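Local coordinates for tegument protein UL51 (Human herpesvirus 1, PDB 6T5A), which probably acts in egress of virus particles from the perinuclear space and in secondary envelopment of cytoplasmic capsids at membranes derived from the trans-Golgi network, at residues G51-D54 with D55-L59; L105-T108 with C109-T112. The protein carries 1 engineered substitution. All coordinates share one frame; numbering follows the deposited sequence.

Contact 1: residues G51-D54 with D55-L59; sequences GSLD and DTRRL
Leu53 and Arg57 meet one helical turn apart, the isobutyl end of the leucine lying against the guanidinium of the arginine. Leu53 CD1 sits over one face of that flat group, apolar carbon against a delocalised cation, 3.5 Å above its plane and displaced toward the rim, and is 3.7 Å from Arg57 NE. The second methyl, CD2, lies nearest Arg57 NH1, at 3.8 Å. Leu53 holds CG opposite its backbone nitrogen (chi1 -176°), and the extended Arg57 chain runs back along the helix to meet it, its CG passing 3.4 Å from Leu53 O.

Next to it, Asp54 and Arg58 approach more loosely. Asp54 OD2 touches the aliphatic Arg58 CD at 3.8 Å, and the carboxylate and guanidinium planes are inclined by 51°. Their charged atoms stay apart, with 4.7 Å from Asp54 OD2 to Arg58 NH1, leaving at most a diffuse attraction.

All these side chains ride on helix 46-61, within the UL51 family region, where successive i to i+4 backbone bonds set their spacing. Thr56 N donates to Ser52 O at 2.8 Å, the shortest of the four amide bonds between the two segments.

On the flank formed by Ser52, Asp55 and Thr56, the polar ends turn to the chain of another protein in the assembly: Ser52 OG, Asp55 OD2 and Thr56 OG1 each share a hydrogen bond with a polar side chain there, and Ser52 OG also bonds to that chain's backbone. The Thr56 hydroxyl has Ser52 O within reach as well, and which acceptor takes its proton is not settled. Leu59, buried one turn further on, packs against Met116 and Tyr117 of helix 94-117.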
ATOM      1  N   GLY A  51     -24.125   4.396   8.057  1.00 28.08           N
ATOM      2  CA  GLY A  51     -25.073   5.382   7.516  1.00 27.46           C
ATOM      3  C   GLY A  51     -26.151   4.683   6.705  1.00 30.85           C
ATOM      4  O   GLY A  51     -27.330   5.032   6.801  1.00 28.39           O
ATOM      5  N   SER A  52     -25.757   3.626   5.956  1.00 27.56           N
ATOM      6  CA  SER A  52     -26.688   2.813   5.167  1.00 27.11           C
ATOM      7  C   SER A  52     -27.605   2.023   6.084  1.00 32.14           C
ATOM      8  O   SER A  52     -28.802   1.991   5.847  1.00 32.55           O
ATOM      9  CB  SER A  52     -25.946   1.869   4.230  1.00 28.60           C
ATOM     10  OG  SER A  52     -26.907   1.226   3.401  1.00 29.77           O
ATOM     11  N   LEU A  53     -27.059   1.436   7.163  1.00 29.59           N
ATOM     12  CA  LEU A  53     -27.878   0.676   8.107  1.00 29.54           C
ATOM     13  C   LEU A  53     -28.931   1.597   8.747  1.00 31.76           C
ATOM     14  O   LEU A  53     -30.066   1.179   8.916  1.00 31.34           O
ATOM     15  CB  LEU A  53     -26.986   0.010   9.164  1.00 29.90           C
ATOM     16  CG  LEU A  53     -27.645  -0.914  10.198  1.00 34.78           C
ATOM     17  CD1 LEU A  53     -28.308  -2.132   9.533  1.00 33.73           C
ATOM     18  CD2 LEU A  53     -26.598  -1.406  11.211  1.00 38.69           C
ATOM     19  N   ASP A  54     -28.562   2.852   9.049  1.00 28.90           N
ATOM     20  CA  ASP A  54     -29.462   3.832   9.648  1.00 30.47           C
ATOM     21  C   ASP A  54     -30.533   4.275   8.660  1.00 34.45           C
ATOM     22  O   ASP A  54     -31.692   4.373   9.043  1.00 35.31           O
ATOM     23  CB  ASP A  54     -28.687   5.048  10.182  1.00 32.90           C
ATOM     24  CG  ASP A  54     -29.577   5.932  11.037  1.00 46.13           C
ATOM     25  OD1 ASP A  54     -29.950   5.498  12.149  1.00 47.51           O
ATOM     26  OD2 ASP A  54     -29.927   7.037  10.578  1.00 46.93           O
ATOM     27  N   ASP A  55     -30.148   4.560   7.401  1.00 29.21           N
ATOM     28  CA  ASP A  55     -31.092   4.941   6.345  1.00 28.70           C
ATOM     29  C   ASP A  55     -32.092   3.808   6.099  1.00 33.16           C
ATOM     30  O   ASP A  55     -33.303   4.069   5.999  1.00 32.60           O
ATOM     31  CB  ASP A  55     -30.341   5.243   5.035  1.00 29.95           C
ATOM     32  CG  ASP A  55     -29.653   6.595   4.993  1.00 38.86           C
ATOM     33  OD1 ASP A  55     -29.723   7.334   6.004  1.00 38.79           O
ATOM     34  OD2 ASP A  55     -29.061   6.923   3.945  1.00 41.64           O
ATOM     35  N   THR A  56     -31.590   2.558   5.979  1.00 29.57           N
ATOM     36  CA  THR A  56     -32.415   1.373   5.749  1.00 29.25           C
ATOM     37  C   THR A  56     -33.413   1.189   6.873  1.00 35.13           C
ATOM     38  O   THR A  56     -34.590   0.949   6.587  1.00 35.52           O
ATOM     39  CB  THR A  56     -31.545   0.120   5.538  1.00 35.80           C
ATOM     40  OG1 THR A  56     -30.779   0.333   4.374  1.00 31.70           O
ATOM     41  CG2 THR A  56     -32.372  -1.150   5.330  1.00 37.93           C
ATOM     42  N   ARG A  57     -32.973   1.338   8.141  1.00 32.36           N
ATOM     43  CA  ARG A  57     -33.900   1.209   9.278  1.00 33.71           C
ATOM     44  C   ARG A  57     -34.999   2.294   9.249  1.00 38.56           C
ATOM     45  O   ARG A  57     -36.167   1.979   9.496  1.00 39.16           O
ATOM     46  CB  ARG A  57     -33.150   1.134  10.621  1.00 37.45           C
ATOM     47  CG  ARG A  57     -32.498  -0.257  10.775  1.00 52.39           C
ATOM     48  CD  ARG A  57     -31.540  -0.426  11.940  1.00 61.48           C
ATOM     49  NE  ARG A  57     -31.035  -1.803  12.007  1.00 60.31           N
ATOM     50  CZ  ARG A  57     -30.068  -2.212  12.825  1.00 74.05           C
ATOM     51  NH1 ARG A  57     -29.478  -1.352  13.651  1.00 56.92           N
ATOM     52  NH2 ARG A  57     -29.675  -3.484  12.816  1.00 56.51           N
ATOM     53  N   ARG A  58     -34.652   3.526   8.850  1.00 35.65           N
ATOM     54  CA  ARG A  58     -35.630   4.621   8.716  1.00 35.85           C
ATOM     55  C   ARG A  58     -36.599   4.341   7.551  1.00 38.99           C
ATOM     56  O   ARG A  58     -37.794   4.608   7.673  1.00 37.68           O
ATOM     57  CB  ARG A  58     -34.921   5.960   8.498  1.00 34.23           C
ATOM     58  CG  ARG A  58     -34.222   6.495   9.758  1.00 42.30           C
ATOM     59  CD  ARG A  58     -33.436   7.751   9.456  1.00 47.96           C
ATOM     60  NE  ARG A  58     -34.324   8.870   9.137  1.00 59.80           N
ATOM     61  CZ  ARG A  58     -33.917  10.042   8.657  1.00 78.54           C
ATOM     62  NH1 ARG A  58     -32.628  10.257   8.410  1.00 64.81           N
ATOM     63  NH2 ARG A  58     -34.797  11.005   8.410  1.00 65.59           N
ATOM     64  N   LEU A  59     -36.075   3.780   6.437  1.00 33.70           N
ATOM     65  CA  LEU A  59     -36.873   3.438   5.265  1.00 33.64           C
ATOM     66  C   LEU A  59     -37.790   2.232   5.497  1.00 36.88           C
ATOM     67  O   LEU A  59     -38.863   2.184   4.916  1.00 34.87           O
ATOM     68  CB  LEU A  59     -35.990   3.207   4.037  1.00 33.79           C
ATOM     69  CG  LEU A  59     -35.415   4.456   3.385  1.00 36.41           C
ATOM     70  CD1 LEU A  59     -34.131   4.128   2.664  1.00 36.41           C
ATOM     71  CD2 LEU A  59     -36.422   5.098   2.435  1.00 39.35           C
TER

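Contact 2: residues L105-T108 with C109-T112; sequences LADT and CMAT
From Leu105 O to Cys109 N, Ala106 O to Met110 N, Asp107 O to Ala111 N and Thr108 O to Thr112 N, the backbone forms four consecutive i to i+4 bonds of regular alpha-helix. The last carbonyl carries a second donor. Thr112 OG1 hydrogen-bonds Thr108 O at 3.0 Å, and Thr112 N reaches the same oxygen at 3.1 Å from the opposite face of the carbonyl plane, so one acceptor is gripped by both the amide and the hydroxyl of a single residue. The hydroxyl can fold back because Thr112 OG1 stands trans to the carbonyl carbon and next to its own nitrogen (chi1 -50°). Such return of a threonine hydroxyl to the preceding turn is familiar in helices, and Thr108 repeats it, its OG1 bonding to Arg104 O.

Cys109 has the equivalent rotamer, which lays SG back over the previous turn, 3.5 Å from Leu105 O. The beta carbons of the next two residues rest on carbonyl oxygens: Met110 CB is 3.4 Å from Ala106 O, and Ala111 CB lies equally near Asp107 O.

Within the chain, this part of helix 94-117 packs against helix 63-82: Leu105 and Ala106 meet Cys72, Cys109 meets Thr68, and Met110 meets Tyr69, while Met110 also touches an apolar side chain on the chain of another protein.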
ATOM      1  N   LEU A 105     -55.196  12.848   2.883  1.00 39.92           N
ATOM      2  CA  LEU A 105     -54.390  11.860   3.596  1.00 39.95           C
ATOM      3  C   LEU A 105     -53.166  11.459   2.763  1.00 42.70           C
ATOM      4  O   LEU A 105     -52.065  11.392   3.317  1.00 42.26           O
ATOM      5  CB  LEU A 105     -55.220  10.645   4.071  1.00 41.02           C
ATOM      6  CG  LEU A 105     -54.482   9.547   4.907  1.00 47.40           C
ATOM      7  CD1 LEU A 105     -53.839  10.109   6.193  1.00 48.12           C
ATOM      8  CD2 LEU A 105     -55.416   8.397   5.256  1.00 50.14           C
ATOM      9  N   ALA A 106     -53.341  11.270   1.429  1.00 37.47           N
ATOM     10  CA  ALA A 106     -52.236  10.950   0.515  1.00 37.27           C
ATOM     11  C   ALA A 106     -51.211  12.098   0.522  1.00 40.81           C
ATOM     12  O   ALA A 106     -50.011  11.834   0.606  1.00 39.83           O
ATOM     13  CB  ALA A 106     -52.756  10.709  -0.893  1.00 37.61           C
ATOM     14  N   ASP A 107     -51.688  13.370   0.497  1.00 38.02           N
ATOM     15  CA  ASP A 107     -50.817  14.551   0.557  1.00 38.27           C
ATOM     16  C   ASP A 107     -49.988  14.570   1.843  1.00 42.37           C
ATOM     17  O   ASP A 107     -48.796  14.857   1.788  1.00 40.81           O
ATOM     18  CB  ASP A 107     -51.640  15.855   0.429  1.00 40.30           C
ATOM     19  CG  ASP A 107     -52.155  16.171  -0.969  1.00 49.79           C
ATOM     20  OD1 ASP A 107     -51.742  15.482  -1.930  1.00 49.70           O
ATOM     21  OD2 ASP A 107     -52.970  17.107  -1.101  1.00 58.52           O
ATOM     22  N   THR A 108     -50.611  14.222   2.989  1.00 40.31           N
ATOM     23  CA  THR A 108     -49.942  14.149   4.297  1.00 40.83           C
ATOM     24  C   THR A 108     -48.830  13.083   4.285  1.00 44.76           C
ATOM     25  O   THR A 108     -47.721  13.355   4.751  1.00 43.90           O
ATOM     26  CB  THR A 108     -50.985  13.959   5.410  1.00 48.25           C
ATOM     27  OG1 THR A 108     -51.873  15.072   5.362  1.00 52.39           O
ATOM     28  CG2 THR A 108     -50.372  13.887   6.795  1.00 47.04           C
ATOM     29  N   CYS A 109     -49.119  11.893   3.710  1.00 42.08           N
ATOM     30  CA  CYS A 109     -48.152  10.795   3.579  1.00 41.90           C
ATOM     31  C   CYS A 109     -46.991  11.226   2.733  1.00 46.86           C
ATOM     32  O   CYS A 109     -45.846  10.986   3.103  1.00 45.81           O
ATOM     33  CB  CYS A 109     -48.815   9.550   2.999  1.00 42.18           C
ATOM     34  SG  CYS A 109     -49.964   8.745   4.128  1.00 45.62           S
ATOM     35  N   MET A 110     -47.293  11.857   1.590  1.00 45.24           N
ATOM     36  CA  MET A 110     -46.308  12.347   0.643  1.00 46.47           C
ATOM     37  C   MET A 110     -45.405  13.386   1.303  1.00 49.20           C
ATOM     38  O   MET A 110     -44.193  13.256   1.176  1.00 48.60           O
ATOM     39  CB  MET A 110     -47.001  12.916  -0.594  1.00 49.79           C
ATOM     40  CG  MET A 110     -46.097  13.061  -1.783  1.00 54.92           C
ATOM     41  SD  MET A 110     -46.869  13.926  -3.174  1.00 60.71           S
ATOM     42  CE  MET A 110     -48.343  12.960  -3.405  1.00 56.44           C
ATOM     43  N   ALA A 111     -45.988  14.364   2.052  1.00 45.72           N
ATOM     44  CA  ALA A 111     -45.243  15.406   2.772  1.00 45.04           C
ATOM     45  C   ALA A 111     -44.244  14.818   3.781  1.00 48.32           C
ATOM     46  O   ALA A 111     -43.112  15.292   3.847  1.00 47.80           O
ATOM     47  CB  ALA A 111     -46.201  16.361   3.476  1.00 45.73           C
ATOM     48  N   THR A 112     -44.655  13.779   4.549  1.00 44.32           N
ATOM     49  CA  THR A 112     -43.802  13.108   5.541  1.00 44.04           C
ATOM     50  C   THR A 112     -42.643  12.351   4.872  1.00 46.90           C
ATOM     51  O   THR A 112     -41.520  12.370   5.389  1.00 47.39           O
ATOM     52  CB  THR A 112     -44.649  12.231   6.473  1.00 50.98           C
ATOM     53  OG1 THR A 112     -45.732  13.016   6.956  1.00 53.24           O
ATOM     54  CG2 THR A 112     -43.855  11.684   7.660  1.00 47.10           C
TER

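Overall arrangement
Contact 1 precedes contact 2 in the chain, and each lies within a single helix: residues 51-59 on helix 46-61, residues 105-112 on helix 94-117. Their centres are 21 Å apart and their nearest atoms about 7 Å, without touching. Helix 63-82 comes between them in sequence and packs beside helix 94-117, whose C-terminal end in turn meets the end of helix 46-61. Both belong to the UL51 family region of this fragment, one piece of a longer protein whose function is that of the whole. Contact 1 lies largely at the interface with the chain of another protein, to which it hydrogen-bonds; one side of contact 2 packs on helix 63-82, and Met110 reaches the other protein.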